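PDB 4HQO: sporozoite surface protein 2 from Plasmodium vivax, which serves as a surface receptor for gliding motility of the malaria sporozoite and probably binds its adhesion ligands through von Willebrand factor A and thrombospondin domains. Local coordinates for residues 18-23 / 120-125; 46-51 / 85-90; 57-62 / 78-83. The protein carries 4 engineered substitutions. One frame throughout, in Å; residues are numbered along the deposited sequence.

Overall arrangement
All three contacts lie in the von Willebrand factor A domain, around its mixed six-stranded sheet. Interaction 1 joins the start of strand 19-26 to the loop before strand 126-133. Interaction 3 sets strand 58-65, the neighbour of strand 19-26, against the short helix 78-81. Its centre is about 10 Å from that of interaction 1. Interaction 2 packs helix 33-49 on helix 83-96, about 9 Å from interaction 3 and about 17 Å from interaction 1, centre to centre. Along the chain, interaction 1 spans the other two, and interaction 2 spans interaction 3. Interactions 2 and 3 set helices beside strands 19-26 and 58-65, and interaction 1 fastens a loop at the start of strand 19-26.

Interaction 1 (18-23 / 120-125); sequences QVDLYL and VNREKA. Engineered in segment 18-23: Gln18 (natural residue Ser).
Gln18 and Ala125 mark the closest approach of the two backbones, with CA atoms 4.5 Å apart. Residues 19-23 are strand. Residues 120-125 are loop, with a type I turn from Arg122 to Ala125. A water donates to both Gln18 O and Lys124 O. A second water donates to OE1 of Gln18, an engineered residue, and accepts from Lys124 N.

The main side-chain contact is the salt bridge of Asp20 and Arg122. Asp20 OD1 takes Arg122 NE at 2.9 Å and NH1 at 3.0 Å. Both nitrogens come from the same face of the carboxylate, while OD1 stays close to the guanidinium plane. Asp20 OD2 uses its syn lone pair for Arg122 N at 2.8 Å. Arg122 bends at chi3 (-68°), which helps turn its guanidinium to the carboxylate. NH1 also bonds to Thr57 O, and Gln127 NE2 donates to Asp20 OD2. Gln18 CB sits 3.7 Å above one guanidinium face, toward the rim. The Gln18 amide is turned only 11° from the guanidinium plane. Further along, Tyr22 OH touches Asn121 CB at 3.3 Å and bonds to Gln127 OE1.

The loop leads from helix 105-117 into strand 126-133, a parallel neighbour of strand 19-26, as in the alpha/beta sheet of the von Willebrand factor A fold.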
ATOM      1  N   GLN A  18      -4.486   0.872  -5.451  1.00 35.22           N
ATOM      2  CA  GLN A  18      -4.054   0.036  -4.341  1.00 35.44           C
ATOM      3  C   GLN A  18      -3.510   0.898  -3.206  1.00 37.53           C
ATOM      4  O   GLN A  18      -2.619   1.724  -3.418  1.00 38.92           O
ATOM      5  CB  GLN A  18      -2.996  -0.968  -4.801  1.00 33.23           C
ATOM      6  CG  GLN A  18      -3.469  -1.885  -5.908  1.00 37.32           C
ATOM      7  CD  GLN A  18      -2.507  -3.026  -6.180  1.00 49.46           C
ATOM      8  OE1 GLN A  18      -1.449  -3.120  -5.564  1.00 47.92           O
ATOM      9  NE2 GLN A  18      -2.871  -3.897  -7.111  1.00 59.54           N
ATOM     10  N   VAL A  19      -4.077   0.717  -2.015  1.00 33.26           N
ATOM     11  CA  VAL A  19      -3.621   1.398  -0.804  1.00 30.68           C
ATOM     12  C   VAL A  19      -3.524   0.377   0.321  1.00 34.28           C
ATOM     13  O   VAL A  19      -4.497  -0.318   0.608  1.00 29.19           O
ATOM     14  CB  VAL A  19      -4.594   2.518  -0.357  1.00 26.38           C
ATOM     15  CG1 VAL A  19      -4.082   3.205   0.919  1.00 29.05           C
ATOM     16  CG2 VAL A  19      -4.798   3.542  -1.469  1.00 27.07           C
ATOM     17  N   ASP A  20      -2.345   0.256   0.928  1.00 29.82           N
ATOM     18  CA  ASP A  20      -2.190  -0.553   2.136  1.00 24.97           C
ATOM     19  C   ASP A  20      -2.250   0.408   3.311  1.00 29.35           C
ATOM     20  O   ASP A  20      -1.360   1.241   3.475  1.00 28.31           O
ATOM     21  CB  ASP A  20      -0.857  -1.285   2.154  1.00 24.29           C
ATOM     22  CG  ASP A  20      -0.801  -2.422   1.170  1.00 34.52           C
ATOM     23  OD1 ASP A  20      -1.865  -3.000   0.849  1.00 28.38           O
ATOM     24  OD2 ASP A  20       0.321  -2.748   0.729  1.00 29.70           O
ATOM     25  N   LEU A  21      -3.314   0.313   4.102  1.00 31.19           N
ATOM     26  CA  LEU A  21      -3.578   1.292   5.150  1.00 27.26           C
ATOM     27  C   LEU A  21      -3.404   0.644   6.518  1.00 27.85           C
ATOM     28  O   LEU A  21      -4.143  -0.261   6.885  1.00 29.16           O
ATOM     29  CB  LEU A  21      -4.992   1.847   4.990  1.00 27.89           C
ATOM     30  CG  LEU A  21      -5.369   3.164   5.684  1.00 33.54           C
ATOM     31  CD1 LEU A  21      -6.628   3.734   5.034  1.00 31.56           C
ATOM     32  CD2 LEU A  21      -5.614   2.962   7.157  1.00 35.86           C
ATOM     33  N   TYR A  22      -2.410   1.117   7.256  1.00 25.95           N
ATOM     34  CA  TYR A  22      -2.048   0.540   8.539  1.00 26.54           C
ATOM     35  C   TYR A  22      -2.632   1.432   9.620  1.00 28.76           C
ATOM     36  O   TYR A  22      -2.163   2.543   9.834  1.00 29.03           O
ATOM     37  CB  TYR A  22      -0.520   0.459   8.667  1.00 25.15           C
ATOM     38  CG  TYR A  22       0.153  -0.276   7.522  1.00 31.81           C
ATOM     39  CD1 TYR A  22       0.572   0.404   6.384  1.00 25.95           C
ATOM     40  CD2 TYR A  22       0.375  -1.650   7.584  1.00 22.39           C
ATOM     41  CE1 TYR A  22       1.192  -0.265   5.337  1.00 27.48           C
ATOM     42  CE2 TYR A  22       0.991  -2.327   6.541  1.00 23.44           C
ATOM     43  CZ  TYR A  22       1.398  -1.628   5.418  1.00 25.13           C
ATOM     44  OH  TYR A  22       2.002  -2.295   4.370  1.00 29.80           O
ATOM     45  N   LEU A  23      -3.687   0.960  10.269  1.00 24.94           N
ATOM     46  CA  LEU A  23      -4.366   1.741  11.294  1.00 26.92           C
ATOM     47  C   LEU A  23      -3.852   1.317  12.663  1.00 31.26           C
ATOM     48  O   LEU A  23      -4.108   0.193  13.110  1.00 28.53           O
ATOM     49  CB  LEU A  23      -5.878   1.536  11.192  1.00 24.55           C
ATOM     50  CG  LEU A  23      -6.814   2.290  12.138  1.00 32.60           C
ATOM     51  CD1 LEU A  23      -6.465   3.765  12.200  1.00 26.97           C
ATOM     52  CD2 LEU A  23      -8.259   2.106  11.680  1.00 29.61           C
ATOM     53  N   VAL A 120       5.423  -7.982   2.607  1.00 40.26           N
ATOM     54  CA  VAL A 120       4.036  -8.411   2.791  1.00 36.69           C
ATOM     55  C   VAL A 120       3.088  -7.388   2.148  1.00 40.64           C
ATOM     56  O   VAL A 120       2.003  -7.736   1.695  1.00 45.02           O
ATOM     57  CB  VAL A 120       3.707  -8.587   4.303  1.00 41.26           C
ATOM     58  CG1 VAL A 120       2.234  -8.982   4.533  1.00 34.62           C
ATOM     59  CG2 VAL A 120       4.623  -9.620   4.913  1.00 43.50           C
ATOM     60  N   ASN A 121       3.512  -6.128   2.102  1.00 35.53           N
ATOM     61  CA  ASN A 121       2.742  -5.077   1.446  1.00 33.99           C
ATOM     62  C   ASN A 121       2.664  -5.324  -0.054  1.00 32.94           C
ATOM     63  O   ASN A 121       3.500  -6.033  -0.614  1.00 34.17           O
ATOM     64  CB  ASN A 121       3.381  -3.707   1.691  1.00 27.08           C
ATOM     65  CG  ASN A 121       4.727  -3.565   1.002  1.00 38.81           C
ATOM     66  OD1 ASN A 121       5.678  -4.266   1.333  1.00 44.05           O
ATOM     67  ND2 ASN A 121       4.810  -2.652   0.037  1.00 34.88           N
ATOM     68  N   ARG A 122       1.666  -4.745  -0.712  1.00 32.68           N
ATOM     69  CA  ARG A 122       1.634  -4.805  -2.172  1.00 35.28           C
ATOM     70  C   ARG A 122       2.623  -3.804  -2.742  1.00 37.40           C
ATOM     71  O   ARG A 122       2.623  -2.633  -2.359  1.00 31.60           O
ATOM     72  CB  ARG A 122       0.226  -4.555  -2.709  1.00 33.76           C
ATOM     73  CG  ARG A 122      -0.750  -5.662  -2.351  1.00 34.74           C
ATOM     74  CD  ARG A 122      -2.183  -5.250  -2.612  1.00 30.47           C
ATOM     75  NE  ARG A 122      -2.630  -4.189  -1.712  1.00 32.97           N
ATOM     76  CZ  ARG A 122      -3.768  -3.520  -1.877  1.00 36.26           C
ATOM     77  NH1 ARG A 122      -4.107  -2.568  -1.027  1.00 28.29           N
ATOM     78  NH2 ARG A 122      -4.564  -3.795  -2.907  1.00 27.28           N
ATOM     79  N   GLU A 123       3.465  -4.286  -3.652  1.00 46.06           N
ATOM     80  CA  GLU A 123       4.546  -3.494  -4.243  1.00 56.03           C
ATOM     81  C   GLU A 123       4.079  -2.164  -4.840  1.00 54.96           C
ATOM     82  O   GLU A 123       4.728  -1.133  -4.673  1.00 48.27           O
ATOM     83  CB  GLU A 123       5.246  -4.320  -5.322  1.00 56.16           C
ATOM     84  CG  GLU A 123       6.679  -3.933  -5.588  1.00 76.95           C
ATOM     85  CD  GLU A 123       7.335  -4.858  -6.593  1.00 98.87           C
ATOM     86  OE1 GLU A 123       8.582  -4.931  -6.616  1.00110.26           O
ATOM     87  OE2 GLU A 123       6.600  -5.515  -7.361  1.00100.01           O
ATOM     88  N   LYS A 124       2.945  -2.192  -5.528  1.00 46.93           N
ATOM     89  CA  LYS A 124       2.443  -1.007  -6.219  1.00 50.06           C
ATOM     90  C   LYS A 124       1.508  -0.161  -5.365  1.00 46.92           C
ATOM     91  O   LYS A 124       0.983   0.855  -5.825  1.00 51.86           O
ATOM     92  CB  LYS A 124       1.726  -1.417  -7.506  1.00 54.53           C
ATOM     93  CG  LYS A 124       2.652  -2.003  -8.566  1.00 63.46           C
ATOM     94  CD  LYS A 124       1.870  -2.473  -9.782  1.00 78.31           C
ATOM     95  CE  LYS A 124       2.800  -2.929 -10.901  1.00 85.00           C
ATOM     96  NZ  LYS A 124       2.038  -3.393 -12.092  1.00 89.44           N
ATOM     97  N   ALA A 125       1.291  -0.578  -4.122  1.00 33.14           N
ATOM     98  CA  ALA A 125       0.321   0.107  -3.276  1.00 31.40           C
ATOM     99  C   ALA A 125       0.915   1.305  -2.542  1.00 42.57           C
ATOM    100  O   ALA A 125       2.059   1.265  -2.083  1.00 39.95           O
ATOM    101  CB  ALA A 125      -0.303  -0.871  -2.277  1.00 29.25           C
TER
HETATM  102  O   HOH W   1       1.017  -4.358  -6.151  1.00 40.45           O
HETATM  103  O   HOH W   2      -1.098   2.478  -5.824  1.00 47.39           O

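Interaction 2 (46-51 / 85-90); sequences GLINSL and QALSKV
Ile48 and Leu87 pack two helices of the von Willebrand factor A domain against each other. Helices 33-49 and 83-96 both cover the same face of the central sheet. Ile48 also reaches Leu23 of strand 19-26, so it touches both the second helix and the strand.

The contact is mostly apolar, and Ile48 carries it with two branches. CG2 lies opposite the backbone N across the CA-CB bond and meets Leu87 CD2 at 3.7 Å. The same methyl lies 4.0 Å from Ala86 CB. The other branch, running through CG1, brings CD1 to Val90 CG2 at 3.7 Å. The Ile48 side chain slides past those of Leu87 and Val90, which run the opposite way. Val90 also touches Leu44 and Asn45, one turn earlier in helix 33-49.

Two backbone carbonyls near here have partners. Lys83 NZ, at the start of the other helix, bonds to Asn49 O. Leu47 O accepts from both Ser50 N and Ser50 OG, the hydroxyl bond being unusually short. At the exposed side of the contact, the Asn49 side chain runs at an angle to that of Leu87, with OD1 3.6 Å from Leu87 CD1.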
ATOM      1  N   GLY A  46     -16.426   6.191  11.857  1.00 29.18           N
ATOM      2  CA  GLY A  46     -16.564   7.153  10.779  1.00 36.98           C
ATOM      3  C   GLY A  46     -15.403   7.058   9.802  1.00 40.67           C
ATOM      4  O   GLY A  46     -15.579   7.179   8.597  1.00 39.08           O
ATOM      5  N   LEU A  47     -14.207   6.828  10.326  1.00 31.88           N
ATOM      6  CA  LEU A  47     -13.039   6.672   9.481  1.00 36.07           C
ATOM      7  C   LEU A  47     -13.199   5.466   8.566  1.00 38.07           C
ATOM      8  O   LEU A  47     -13.122   5.587   7.343  1.00 35.94           O
ATOM      9  CB  LEU A  47     -11.795   6.505  10.348  1.00 32.20           C
ATOM     10  CG  LEU A  47     -10.419   6.478   9.704  1.00 42.90           C
ATOM     11  CD1 LEU A  47     -10.227   7.704   8.835  1.00 40.27           C
ATOM     12  CD2 LEU A  47      -9.375   6.443  10.807  1.00 39.85           C
ATOM     13  N   ILE A  48     -13.433   4.306   9.169  1.00 32.22           N
ATOM     14  CA  ILE A  48     -13.513   3.061   8.422  1.00 30.22           C
ATOM     15  C   ILE A  48     -14.718   3.028   7.488  1.00 37.74           C
ATOM     16  O   ILE A  48     -14.640   2.504   6.380  1.00 43.67           O
ATOM     17  CB  ILE A  48     -13.492   1.845   9.368  1.00 37.89           C
ATOM     18  CG1 ILE A  48     -12.070   1.643   9.892  1.00 30.81           C
ATOM     19  CG2 ILE A  48     -14.002   0.593   8.661  1.00 33.20           C
ATOM     20  CD1 ILE A  48     -11.956   0.736  11.120  1.00 31.82           C
ATOM     21  N   ASN A  49     -15.823   3.620   7.927  1.00 34.16           N
ATOM     22  CA  ASN A  49     -17.002   3.744   7.088  1.00 36.43           C
ATOM     23  C   ASN A  49     -16.750   4.583   5.846  1.00 41.99           C
ATOM     24  O   ASN A  49     -17.488   4.485   4.876  1.00 37.92           O
ATOM     25  CB  ASN A  49     -18.166   4.340   7.883  1.00 41.42           C
ATOM     26  CG  ASN A  49     -19.500   3.855   7.393  1.00 50.55           C
ATOM     27  OD1 ASN A  49     -19.717   2.654   7.246  1.00 50.01           O
ATOM     28  ND2 ASN A  49     -20.403   4.788   7.112  1.00 66.65           N
ATOM     29  N   SER A  50     -15.705   5.405   5.868  1.00 39.21           N
ATOM     30  CA  SER A  50     -15.413   6.281   4.740  1.00 42.43           C
ATOM     31  C   SER A  50     -14.474   5.604   3.752  1.00 41.13           C
ATOM     32  O   SER A  50     -14.237   6.125   2.673  1.00 45.08           O
ATOM     33  CB  SER A  50     -14.754   7.575   5.224  1.00 41.40           C
ATOM     34  OG  SER A  50     -13.389   7.342   5.577  1.00 38.59           O
ATOM     35  N   LEU A  51     -13.917   4.459   4.133  1.00 41.08           N
ATOM     36  CA  LEU A  51     -12.916   3.794   3.305  1.00 37.62           C
ATOM     37  C   LEU A  51     -13.543   2.799   2.349  1.00 51.22           C
ATOM     38  O   LEU A  51     -14.283   1.911   2.764  1.00 44.76           O
ATOM     39  CB  LEU A  51     -11.914   3.048   4.171  1.00 30.09           C
ATOM     40  CG  LEU A  51     -11.091   3.863   5.159  1.00 35.29           C
ATOM     41  CD1 LEU A  51     -10.242   2.912   5.978  1.00 28.54           C
ATOM     42  CD2 LEU A  51     -10.240   4.853   4.390  1.00 35.80           C
ATOM     43  N   GLN A  85     -16.997  -6.214   7.853  1.00 35.25           N
ATOM     44  CA  GLN A  85     -16.202  -7.059   8.738  1.00 31.64           C
ATOM     45  C   GLN A  85     -15.200  -6.247   9.572  1.00 27.05           C
ATOM     46  O   GLN A  85     -14.977  -6.541  10.753  1.00 31.78           O
ATOM     47  CB  GLN A  85     -15.502  -8.145   7.928  1.00 30.92           C
ATOM     48  CG  GLN A  85     -16.473  -9.167   7.335  1.00 33.02           C
ATOM     49  CD  GLN A  85     -15.750 -10.347   6.698  1.00 39.00           C
ATOM     50  OE1 GLN A  85     -14.941 -11.016   7.343  1.00 39.30           O
ATOM     51  NE2 GLN A  85     -16.038 -10.606   5.425  1.00 37.78           N
ATOM     52  N   ALA A  86     -14.622  -5.208   8.975  1.00 27.80           N
ATOM     53  CA  ALA A  86     -13.743  -4.321   9.721  1.00 29.89           C
ATOM     54  C   ALA A  86     -14.542  -3.597  10.807  1.00 27.66           C
ATOM     55  O   ALA A  86     -14.071  -3.426  11.929  1.00 35.18           O
ATOM     56  CB  ALA A  86     -13.078  -3.327   8.779  1.00 28.70           C
ATOM     57  N   LEU A  87     -15.751  -3.169  10.461  1.00 29.25           N
ATOM     58  CA  LEU A  87     -16.615  -2.496  11.418  1.00 30.96           C
ATOM     59  C   LEU A  87     -17.001  -3.405  12.583  1.00 31.79           C
ATOM     60  O   LEU A  87     -17.109  -2.935  13.708  1.00 34.03           O
ATOM     61  CB  LEU A  87     -17.867  -1.911  10.736  1.00 28.60           C
ATOM     62  CG  LEU A  87     -17.551  -0.680   9.862  1.00 35.36           C
ATOM     63  CD1 LEU A  87     -18.744  -0.259   9.038  1.00 34.26           C
ATOM     64  CD2 LEU A  87     -17.039   0.495  10.718  1.00 32.23           C
ATOM     65  N   SER A  88     -17.203  -4.699  12.321  1.00 29.12           N
ATOM     66  CA  SER A  88     -17.490  -5.647  13.410  1.00 33.69           C
ATOM     67  C   SER A  88     -16.320  -5.713  14.386  1.00 29.30           C
ATOM     68  O   SER A  88     -16.519  -5.891  15.584  1.00 31.63           O
ATOM     69  CB  SER A  88     -17.796  -7.056  12.888  1.00 28.66           C
ATOM     70  OG  SER A  88     -18.933  -7.057  12.048  1.00 59.24           O
ATOM     71  N   LYS A  89     -15.099  -5.560  13.876  1.00 29.69           N
ATOM     72  CA  LYS A  89     -13.929  -5.581  14.753  1.00 31.45           C
ATOM     73  C   LYS A  89     -13.969  -4.371  15.684  1.00 32.71           C
ATOM     74  O   LYS A  89     -13.679  -4.479  16.870  1.00 33.32           O
ATOM     75  CB  LYS A  89     -12.625  -5.638  13.945  1.00 25.67           C
ATOM     76  CG  LYS A  89     -11.337  -5.650  14.799  1.00 24.42           C
ATOM     77  CD  LYS A  89     -11.335  -6.806  15.785  1.00 28.98           C
ATOM     78  CE  LYS A  89     -11.373  -8.145  15.078  1.00 33.52           C
ATOM     79  NZ  LYS A  89     -11.475  -9.268  16.041  1.00 39.22           N
ATOM     80  N   VAL A  90     -14.352  -3.219  15.143  1.00 31.52           N
ATOM     81  CA  VAL A  90     -14.522  -2.020  15.954  1.00 31.30           C
ATOM     82  C   VAL A  90     -15.581  -2.252  17.039  1.00 34.54           C
ATOM     83  O   VAL A  90     -15.405  -1.854  18.193  1.00 33.01           O
ATOM     84  CB  VAL A  90     -14.941  -0.816  15.090  1.00 34.03           C
ATOM     85  CG1 VAL A  90     -15.184   0.424  15.965  1.00 29.64           C
ATOM     86  CG2 VAL A  90     -13.888  -0.537  14.011  1.00 27.99           C
TER

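Interaction 3 (57-62 / 78-83); sequences TINLYM and GQSIDK. With NA (sodium ion), chain G.
Leu60 and Ser80 join strand 58-65 of the von Willebrand factor A sheet to the short helix 78-81. One serine serves both polar backbone atoms of one strand residue. Leu60 N donates to Ser80 O at 2.9 Å, nearly straight at 163°. Ser80 OG donates to Leu60 O at 2.7 Å. Each donor is tilted from the plane of the carbonyl it meets. The hydroxyl reaches the strand because OG lies opposite the backbone N of Ser80 (chi1 168°). Ser80 OG also takes the N-H of Gly76, so it is both donor and acceptor.

The other side of the strand is satisfied within the sheet. The backbones of Asn59 and Tyr61 bond to strand 19-26. In this way Ser80 serves the edge of strand 58-65 away from strand 19-26. Strand 69-73 pairs with strand 58-65 on the same edge, further along.

Packing fills in around these bonds. Ser80 OG lies 3.6 Å from Asn59 CB. Ile81 CG2 rests alongside the Asn59 side chain, 4.0 Å from its CG. Ser80 O lies 3.5 Å from Leu60 CB. Just past the helix, Asp82 is the N-cap residue of helix 83-96. Its OD2 bonds to Gln85 NE2 and makes a salt bridge with Arg84 NE.

The CB of Tyr61 leaves the strand away from helix 78-81. The Tyr61 OH bonds to Asn63 ND2 and shares a sodium ion with Glu71. The ion lies at the ring edge, in the ring plane, 2.3 Å from Tyr61 OH.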
ATOM      1  N   THR A  57      -8.310  -2.667  -4.151  1.00 30.82           N
ATOM      2  CA  THR A  57      -8.066  -1.262  -3.830  1.00 31.57           C
ATOM      3  C   THR A  57      -7.512  -1.079  -2.410  1.00 36.27           C
ATOM      4  O   THR A  57      -6.364  -1.456  -2.138  1.00 32.34           O
ATOM      5  CB  THR A  57      -9.299  -0.347  -4.132  1.00 41.82           C
ATOM      6  OG1 THR A  57     -10.392  -0.664  -3.263  1.00 33.59           O
ATOM      7  CG2 THR A  57      -9.753  -0.515  -5.587  1.00 33.54           C
ATOM      8  N   ILE A  58      -8.300  -0.513  -1.505  1.00 36.08           N
ATOM      9  CA  ILE A  58      -7.802  -0.309  -0.138  1.00 28.21           C
ATOM     10  C   ILE A  58      -7.843  -1.600   0.684  1.00 30.82           C
ATOM     11  O   ILE A  58      -8.877  -2.255   0.765  1.00 28.33           O
ATOM     12  CB  ILE A  58      -8.565   0.822   0.585  1.00 27.95           C
ATOM     13  CG1 ILE A  58      -8.608   2.070  -0.308  1.00 36.24           C
ATOM     14  CG2 ILE A  58      -7.905   1.138   1.925  1.00 29.67           C
ATOM     15  CD1 ILE A  58      -9.309   3.266   0.308  1.00 37.10           C
ATOM     16  N   ASN A  59      -6.703  -1.969   1.266  1.00 32.86           N
ATOM     17  CA  ASN A  59      -6.628  -3.093   2.199  1.00 26.92           C
ATOM     18  C   ASN A  59      -6.237  -2.570   3.576  1.00 34.92           C
ATOM     19  O   ASN A  59      -5.251  -1.842   3.729  1.00 29.13           O
ATOM     20  CB  ASN A  59      -5.598  -4.137   1.762  1.00 28.68           C
ATOM     21  CG  ASN A  59      -5.940  -4.812   0.437  1.00 34.43           C
ATOM     22  OD1 ASN A  59      -6.912  -4.458  -0.249  1.00 34.96           O
ATOM     23  ND2 ASN A  59      -5.122  -5.790   0.065  1.00 24.41           N
ATOM     24  N   LEU A  60      -7.010  -2.947   4.580  1.00 29.32           N
ATOM     25  CA  LEU A  60      -6.806  -2.435   5.923  1.00 27.26           C
ATOM     26  C   LEU A  60      -5.937  -3.383   6.754  1.00 25.19           C
ATOM     27  O   LEU A  60      -6.097  -4.599   6.695  1.00 29.35           O
ATOM     28  CB  LEU A  60      -8.170  -2.222   6.597  1.00 28.42           C
ATOM     29  CG  LEU A  60      -8.195  -1.725   8.043  1.00 36.48           C
ATOM     30  CD1 LEU A  60      -7.637  -0.314   8.126  1.00 23.64           C
ATOM     31  CD2 LEU A  60      -9.627  -1.790   8.616  1.00 31.33           C
ATOM     32  N   TYR A  61      -4.994  -2.812   7.494  1.00 25.54           N
ATOM     33  CA  TYR A  61      -4.305  -3.524   8.566  1.00 20.58           C
ATOM     34  C   TYR A  61      -4.655  -2.771   9.852  1.00 22.06           C
ATOM     35  O   TYR A  61      -4.831  -1.551   9.831  1.00 27.23           O
ATOM     36  CB  TYR A  61      -2.790  -3.572   8.331  1.00 23.58           C
ATOM     37  CG  TYR A  61      -1.968  -3.920   9.561  1.00 29.41           C
ATOM     38  CD1 TYR A  61      -1.600  -2.936  10.470  1.00 25.96           C
ATOM     39  CD2 TYR A  61      -1.535  -5.214   9.794  1.00 23.70           C
ATOM     40  CE1 TYR A  61      -0.859  -3.225  11.579  1.00 29.36           C
ATOM     41  CE2 TYR A  61      -0.778  -5.520  10.922  1.00 22.87           C
ATOM     42  CZ  TYR A  61      -0.444  -4.512  11.804  1.00 30.75           C
ATOM     43  OH  TYR A  61       0.311  -4.770  12.923  1.00 30.09           O
ATOM     44  N   MET A  62      -4.796  -3.483  10.962  1.00 24.24           N
ATOM     45  CA  MET A  62      -5.132  -2.794  12.204  1.00 27.78           C
ATOM     46  C   MET A  62      -4.401  -3.379  13.394  1.00 28.83           C
ATOM     47  O   MET A  62      -4.357  -4.596  13.576  1.00 27.57           O
ATOM     48  CB  MET A  62      -6.638  -2.792  12.438  1.00 29.32           C
ATOM     49  CG  MET A  62      -7.108  -1.924  13.604  1.00 27.69           C
ATOM     50  SD  MET A  62      -8.923  -2.074  13.765  1.00 38.66           S
ATOM     51  CE  MET A  62      -9.317  -0.557  14.619  1.00 44.48           C
ATOM     52  N   GLY A  78     -10.315 -11.265   4.954  1.00 34.98           N
ATOM     53  CA  GLY A  78     -11.713 -10.882   4.833  1.00 30.66           C
ATOM     54  C   GLY A  78     -12.026  -9.597   5.588  1.00 33.79           C
ATOM     55  O   GLY A  78     -12.702  -8.714   5.058  1.00 28.62           O
ATOM     56  N   GLN A  79     -11.513  -9.471   6.814  1.00 24.53           N
ATOM     57  CA  GLN A  79     -11.739  -8.265   7.615  1.00 29.48           C
ATOM     58  C   GLN A  79     -10.947  -7.071   7.102  1.00 31.01           C
ATOM     59  O   GLN A  79     -11.227  -5.922   7.458  1.00 31.77           O
ATOM     60  CB  GLN A  79     -11.410  -8.508   9.092  1.00 27.05           C
ATOM     61  CG  GLN A  79     -12.410  -9.378   9.803  1.00 37.87           C
ATOM     62  CD  GLN A  79     -12.184  -9.424  11.301  1.00 41.24           C
ATOM     63  OE1 GLN A  79     -11.055  -9.548  11.762  1.00 42.18           O
ATOM     64  NE2 GLN A  79     -13.266  -9.316  12.069  1.00 57.87           N
ATOM     65  N   SER A  80      -9.959  -7.347   6.261  1.00 27.99           N
ATOM     66  CA  SER A  80      -9.109  -6.304   5.717  1.00 23.69           C
ATOM     67  C   SER A  80      -9.745  -5.629   4.504  1.00 26.68           C
ATOM     68  O   SER A  80      -9.520  -4.443   4.254  1.00 25.66           O
ATOM     69  CB  SER A  80      -7.745  -6.892   5.334  1.00 26.45           C
ATOM     70  OG  SER A  80      -7.009  -5.966   4.566  1.00 30.64           O
ATOM     71  N   ILE A  81     -10.536  -6.388   3.749  1.00 23.18           N
ATOM     72  CA  ILE A  81     -11.022  -5.923   2.457  1.00 29.75           C
ATOM     73  C   ILE A  81     -12.540  -5.752   2.414  1.00 31.49           C
ATOM     74  O   ILE A  81     -13.086  -5.326   1.399  1.00 34.54           O
ATOM     75  CB  ILE A  81     -10.612  -6.891   1.314  1.00 27.94           C
ATOM     76  CG1 ILE A  81     -11.343  -8.225   1.467  1.00 27.19           C
ATOM     77  CG2 ILE A  81      -9.105  -7.105   1.300  1.00 28.39           C
ATOM     78  CD1 ILE A  81     -11.253  -9.111   0.247  1.00 29.99           C
ATOM     79  N   ASP A  82     -13.218  -6.097   3.505  1.00 26.78           N
ATOM     80  CA  ASP A  82     -14.681  -6.013   3.550  1.00 34.04           C
ATOM     81  C   ASP A  82     -15.095  -5.065   4.662  1.00 37.52           C
ATOM     82  O   ASP A  82     -14.881  -5.352   5.831  1.00 30.96           O
ATOM     83  CB  ASP A  82     -15.303  -7.393   3.789  1.00 33.88           C
ATOM     84  CG  ASP A  82     -16.830  -7.374   3.718  1.00 45.57           C
ATOM     85  OD1 ASP A  82     -17.393  -6.353   3.275  1.00 40.58           O
ATOM     86  OD2 ASP A  82     -17.468  -8.383   4.095  1.00 35.11           O
ATOM     87  N   LYS A  83     -15.684  -3.936   4.283  1.00 39.49           N
ATOM     88  CA  LYS A  83     -16.060  -2.882   5.223  1.00 43.81           C
ATOM     89  C   LYS A  83     -16.879  -3.362   6.432  1.00 39.26           C
ATOM     90  O   LYS A  83     -16.533  -3.060   7.571  1.00 30.42           O
ATOM     91  CB  LYS A  83     -16.828  -1.782   4.494  1.00 48.16           C
ATOM     92  CG  LYS A  83     -17.071  -0.564   5.343  1.00 49.85           C
ATOM     93  CD  LYS A  83     -16.777   0.680   4.545  1.00 51.68           C
ATOM     94  CE  LYS A  83     -18.000   1.150   3.832  1.00 46.49           C
ATOM     95  NZ  LYS A  83     -17.702   2.304   2.960  1.00 52.15           N
TER
HETATM   96 NA    NA G 305       1.286  -6.847  12.888  1.00 53.73          NA